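Local coordinates for protein MEM-A1 (Soil metagenome, PDB 6E0S) that probably hydrolyses beta-lactam antibiotics as a zinc-dependent subclass B3 metallo-beta-lactamase, at residues A[194-206]-A[268-282]. Sequence-based numbering, arbitrary orientation.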
# COMPACT_ATOMS: atom_id res chain seq x y z
N SER A 194 3.42 2.52 -3.94
CA SER A 194 4.14 3.60 -4.60
C SER A 194 4.94 3.05 -5.76
O SER A 194 5.57 1.99 -5.67
CB SER A 194 5.06 4.32 -3.61
OG SER A 194 5.91 5.21 -4.35
N LEU A 195 4.92 3.80 -6.87
CA LEU A 195 5.72 3.48 -8.05
C LEU A 195 6.77 4.55 -8.31
O LEU A 195 7.32 4.62 -9.41
CB LEU A 195 4.82 3.32 -9.29
CG LEU A 195 3.78 2.20 -9.27
CD1 LEU A 195 2.91 2.27 -10.54
CD2 LEU A 195 4.51 0.84 -9.13
N ASN A 196 7.07 5.38 -7.32
CA ASN A 196 7.92 6.53 -7.50
C ASN A 196 9.40 6.16 -7.41
O ASN A 196 9.85 5.57 -6.41
CB ASN A 196 7.56 7.61 -6.48
CG ASN A 196 6.33 8.39 -6.90
OD1 ASN A 196 5.66 8.06 -7.89
ND2 ASN A 196 6.02 9.44 -6.14
N ALA A 197 10.15 6.47 -8.46
CA ALA A 197 11.60 6.34 -8.45
C ALA A 197 12.21 7.43 -7.58
O ALA A 197 12.53 8.52 -8.06
CB ALA A 197 12.16 6.41 -9.88
N PHE A 198 12.37 7.16 -6.30
CA PHE A 198 12.94 8.12 -5.36
C PHE A 198 14.16 7.48 -4.72
O PHE A 198 14.11 6.32 -4.32
CB PHE A 198 11.90 8.53 -4.31
CG PHE A 198 12.38 9.63 -3.42
CD1 PHE A 198 12.97 9.34 -2.20
CD2 PHE A 198 12.30 10.96 -3.83
CE1 PHE A 198 13.44 10.37 -1.37
CE2 PHE A 198 12.77 11.99 -3.01
CZ PHE A 198 13.34 11.69 -1.79
N ALA A 199 15.26 8.23 -4.63
CA ALA A 199 16.52 7.63 -4.19
C ALA A 199 17.25 8.53 -3.21
O ALA A 199 17.26 9.76 -3.36
CB ALA A 199 17.46 7.34 -5.37
N ALA A 200 17.88 7.92 -2.21
CA ALA A 200 18.83 8.62 -1.37
C ALA A 200 20.24 8.44 -1.92
O ALA A 200 20.60 7.36 -2.38
CB ALA A 200 18.77 8.09 0.07
N LYS A 201 21.02 9.53 -1.90
CA LYS A 201 22.41 9.45 -2.31
C LYS A 201 23.13 8.35 -1.52
O LYS A 201 22.98 8.28 -0.29
CB LYS A 201 23.11 10.80 -2.10
CG LYS A 201 22.48 11.95 -2.89
CD LYS A 201 23.20 13.29 -2.63
CE LYS A 201 22.30 14.33 -1.93
NZ LYS A 201 22.26 14.17 -0.45
N PRO A 202 23.93 7.49 -2.17
CA PRO A 202 24.35 7.62 -3.56
C PRO A 202 23.61 6.71 -4.54
O PRO A 202 24.17 6.41 -5.59
CB PRO A 202 25.81 7.19 -3.49
CG PRO A 202 25.78 6.07 -2.46
CD PRO A 202 24.65 6.40 -1.49
N PHE A 203 22.39 6.29 -4.21
CA PHE A 203 21.70 5.31 -5.04
C PHE A 203 21.30 5.94 -6.38
O PHE A 203 20.85 7.09 -6.44
CB PHE A 203 20.46 4.79 -4.32
CG PHE A 203 19.79 3.65 -5.03
CD1 PHE A 203 20.14 2.34 -4.75
CD2 PHE A 203 18.80 3.89 -5.97
CE1 PHE A 203 19.53 1.30 -5.41
CE2 PHE A 203 18.19 2.84 -6.64
CZ PHE A 203 18.56 1.55 -6.36
N ARG A 204 21.44 5.17 -7.46
CA ARG A 204 21.04 5.63 -8.79
C ARG A 204 20.26 4.53 -9.47
O ARG A 204 20.74 3.40 -9.57
CB ARG A 204 22.26 6.00 -9.64
CG ARG A 204 23.06 7.15 -9.11
CD ARG A 204 24.40 7.22 -9.82
NE ARG A 204 24.27 7.08 -11.27
CZ ARG A 204 24.11 8.09 -12.12
NH1 ARG A 204 24.05 9.34 -11.67
NH2 ARG A 204 24.00 7.86 -13.41
N TYR A 205 19.05 4.86 -9.95
CA TYR A 205 18.28 3.90 -10.72
C TYR A 205 18.99 3.54 -12.03
O TYR A 205 18.82 2.43 -12.53
CB TYR A 205 16.87 4.43 -11.00
CG TYR A 205 15.93 4.24 -9.82
CD1 TYR A 205 15.10 3.12 -9.75
CD2 TYR A 205 15.88 5.16 -8.78
CE1 TYR A 205 14.24 2.92 -8.68
CE2 TYR A 205 15.03 4.97 -7.70
CZ TYR A 205 14.21 3.85 -7.66
OH TYR A 205 13.36 3.65 -6.57
N SER A 206 19.78 4.47 -12.58
CA SER A 206 20.57 4.21 -13.79
C SER A 206 21.51 3.03 -13.62
O SER A 206 22.06 2.55 -14.62
CB SER A 206 21.40 5.43 -14.17
OG SER A 206 20.65 6.61 -14.08
N ALA A 268 -0.15 4.99 -13.14
CA ALA A 268 1.06 4.40 -13.70
C ALA A 268 1.74 5.36 -14.66
O ALA A 268 2.97 5.49 -14.63
CB ALA A 268 0.75 3.07 -14.38
N GLU A 269 0.96 6.09 -15.48
CA GLU A 269 1.58 7.04 -16.39
C GLU A 269 2.29 8.14 -15.62
O GLU A 269 3.37 8.59 -16.03
CB GLU A 269 0.54 7.64 -17.32
CG GLU A 269 0.16 6.72 -18.45
CD GLU A 269 -0.79 7.36 -19.43
OE1 GLU A 269 -0.57 8.55 -19.79
OE2 GLU A 269 -1.76 6.67 -19.83
N ARG A 270 1.71 8.59 -14.51
CA ARG A 270 2.36 9.63 -13.73
C ARG A 270 3.68 9.12 -13.17
O ARG A 270 4.69 9.84 -13.16
CB ARG A 270 1.43 10.11 -12.63
CG ARG A 270 0.27 10.92 -13.18
CD ARG A 270 -0.53 11.60 -12.07
NE ARG A 270 -1.17 10.63 -11.17
CZ ARG A 270 -2.43 10.21 -11.25
NH1 ARG A 270 -3.22 10.65 -12.23
NH2 ARG A 270 -2.90 9.35 -10.34
N ALA A 271 3.70 7.88 -12.71
CA ALA A 271 4.93 7.27 -12.23
C ALA A 271 5.96 7.16 -13.35
O ALA A 271 7.16 7.35 -13.12
CB ALA A 271 4.63 5.90 -11.63
N GLY A 272 5.51 6.82 -14.55
CA GLY A 272 6.45 6.75 -15.67
C GLY A 272 7.09 8.10 -15.96
O GLY A 272 8.29 8.18 -16.27
N VAL A 273 6.32 9.18 -15.83
CA VAL A 273 6.88 10.51 -16.02
C VAL A 273 7.89 10.82 -14.92
O VAL A 273 8.99 11.34 -15.19
CB VAL A 273 5.75 11.55 -16.07
CG1 VAL A 273 6.32 12.96 -16.03
CG2 VAL A 273 4.94 11.33 -17.32
N ARG A 274 7.58 10.46 -13.67
CA ARG A 274 8.52 10.73 -12.58
C ARG A 274 9.81 9.94 -12.77
O ARG A 274 10.89 10.42 -12.43
CB ARG A 274 7.89 10.38 -11.23
CG ARG A 274 6.88 11.41 -10.77
CD ARG A 274 6.36 11.09 -9.38
NE ARG A 274 5.69 12.24 -8.80
CZ ARG A 274 6.18 12.92 -7.77
NH1 ARG A 274 7.33 12.53 -7.21
NH2 ARG A 274 5.52 13.97 -7.30
N LEU A 275 9.70 8.74 -13.32
CA LEU A 275 10.88 7.93 -13.57
C LEU A 275 11.77 8.58 -14.62
O LEU A 275 13.00 8.64 -14.45
CB LEU A 275 10.47 6.53 -13.99
CG LEU A 275 11.61 5.67 -14.50
CD1 LEU A 275 12.58 5.42 -13.37
CD2 LEU A 275 11.09 4.37 -15.11
N GLN A 276 11.17 9.09 -15.70
CA GLN A 276 11.96 9.77 -16.72
C GLN A 276 12.65 11.01 -16.15
O GLN A 276 13.82 11.26 -16.43
CB GLN A 276 11.08 10.14 -17.92
CG GLN A 276 10.60 8.91 -18.72
CD GLN A 276 11.76 7.99 -19.11
OE1 GLN A 276 12.65 8.38 -19.88
NE2 GLN A 276 11.76 6.78 -18.57
N LYS A 277 11.94 11.77 -15.30
CA LYS A 277 12.57 12.91 -14.65
C LYS A 277 13.72 12.48 -13.75
O LYS A 277 14.78 13.14 -13.72
CB LYS A 277 11.53 13.70 -13.86
CG LYS A 277 10.49 14.39 -14.70
CD LYS A 277 9.45 15.11 -13.83
CE LYS A 277 8.50 15.94 -14.66
NZ LYS A 277 7.52 16.60 -13.76
N LYS A 278 13.56 11.37 -13.03
CA LYS A 278 14.63 10.87 -12.17
C LYS A 278 15.85 10.44 -12.99
O LYS A 278 16.99 10.79 -12.65
CB LYS A 278 14.10 9.73 -11.29
CG LYS A 278 15.11 9.09 -10.32
CD LYS A 278 15.64 10.17 -9.36
CE LYS A 278 16.63 9.63 -8.37
NZ LYS A 278 17.29 10.76 -7.64
N LEU A 279 15.63 9.72 -14.08
CA LEU A 279 16.76 9.33 -14.91
C LEU A 279 17.48 10.54 -15.48
O LEU A 279 18.71 10.55 -15.57
CB LEU A 279 16.29 8.40 -16.01
CG LEU A 279 15.73 7.05 -15.58
CD1 LEU A 279 15.14 6.32 -16.81
CD2 LEU A 279 16.81 6.21 -14.92
N ALA A 280 16.73 11.60 -15.84
CA ALA A 280 17.36 12.82 -16.34
C ALA A 280 18.16 13.51 -15.25
O ALA A 280 19.28 13.98 -15.50
CB ALA A 280 16.31 13.78 -16.91
N ALA A 281 17.62 13.58 -14.04
CA ALA A 281 18.35 14.16 -12.92
C ALA A 281 19.62 13.38 -12.63
O ALA A 281 20.66 13.98 -12.30
CB ALA A 281 17.46 14.23 -11.68
N GLU A 282 19.57 12.06 -12.77
CA GLU A 282 20.75 11.24 -12.51
C GLU A 282 21.84 11.47 -13.53
O GLU A 282 23.03 11.37 -13.18
CB GLU A 282 20.37 9.76 -12.47
CG GLU A 282 19.64 9.41 -11.21
CD GLU A 282 19.42 7.93 -11.09
OE1 GLU A 282 19.93 7.20 -11.95
OE2 GLU A 282 18.72 7.51 -10.15
O HOH W 1 8.58 6.57 -10.88
O HOH W 2 15.44 10.93 -5.61
O HOH W 3 19.06 11.12 -5.09
O HOH W 4 19.59 8.87 -7.66
O HOH W 5 20.10 8.28 -16.19
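The carboxylate of Glu282 is gripped by two successive backbone amides of the loop. OE2 accepts from Tyr205 N at 2.7 Å and OE1 from Ser206 N at 2.8 Å, each through its syn lone pair, so the group is held as a bidentate clamp and its rotation is fixed. Ser206 OG lies only 2.3 Å from Glu282 OE1, too short to be taken at face value, so this contact is doubtful. Arg204 runs past this side chain in the opposite direction: its chain bends at chi3 (46°), bringing NH1 to the backbone O of Glu282 at 2.7 Å, with the donor 36° out of the carbonyl plane. OE1 lies over a guanidinium face, where the positive charge probably favours the ionised acid.

Lys278 folds at chi2, then runs extended along the loop; its CG passes 3.5 Å from Ala197 O, and NZ is linked through waters to the N and O of Ala199. A further water joins Leu195 O and Ala197 N to the helix carbonyl of Ala271. Apolar contact comes from Ala197 CB, which meets Leu275 CD1 and also sits over one face of the Tyr205 ring, whose other face receives Phe203. Nearer the start of the loop, the Asn196 amide lies almost parallel to the Arg274 guanidinium, 5° between planes, with ND2 over its face, and Leu195 CB presses on Ala271 CB at 3.5 Å.

The loop, which follows strand 185-192, is thus fastened along helix 263-285 while Asn196 O accepts from zinc ligand His169, tying this second-shell backbone to the metal site; helix 214-226 packs against both segments, touching Leu195, Phe203, Ala268 and Leu275.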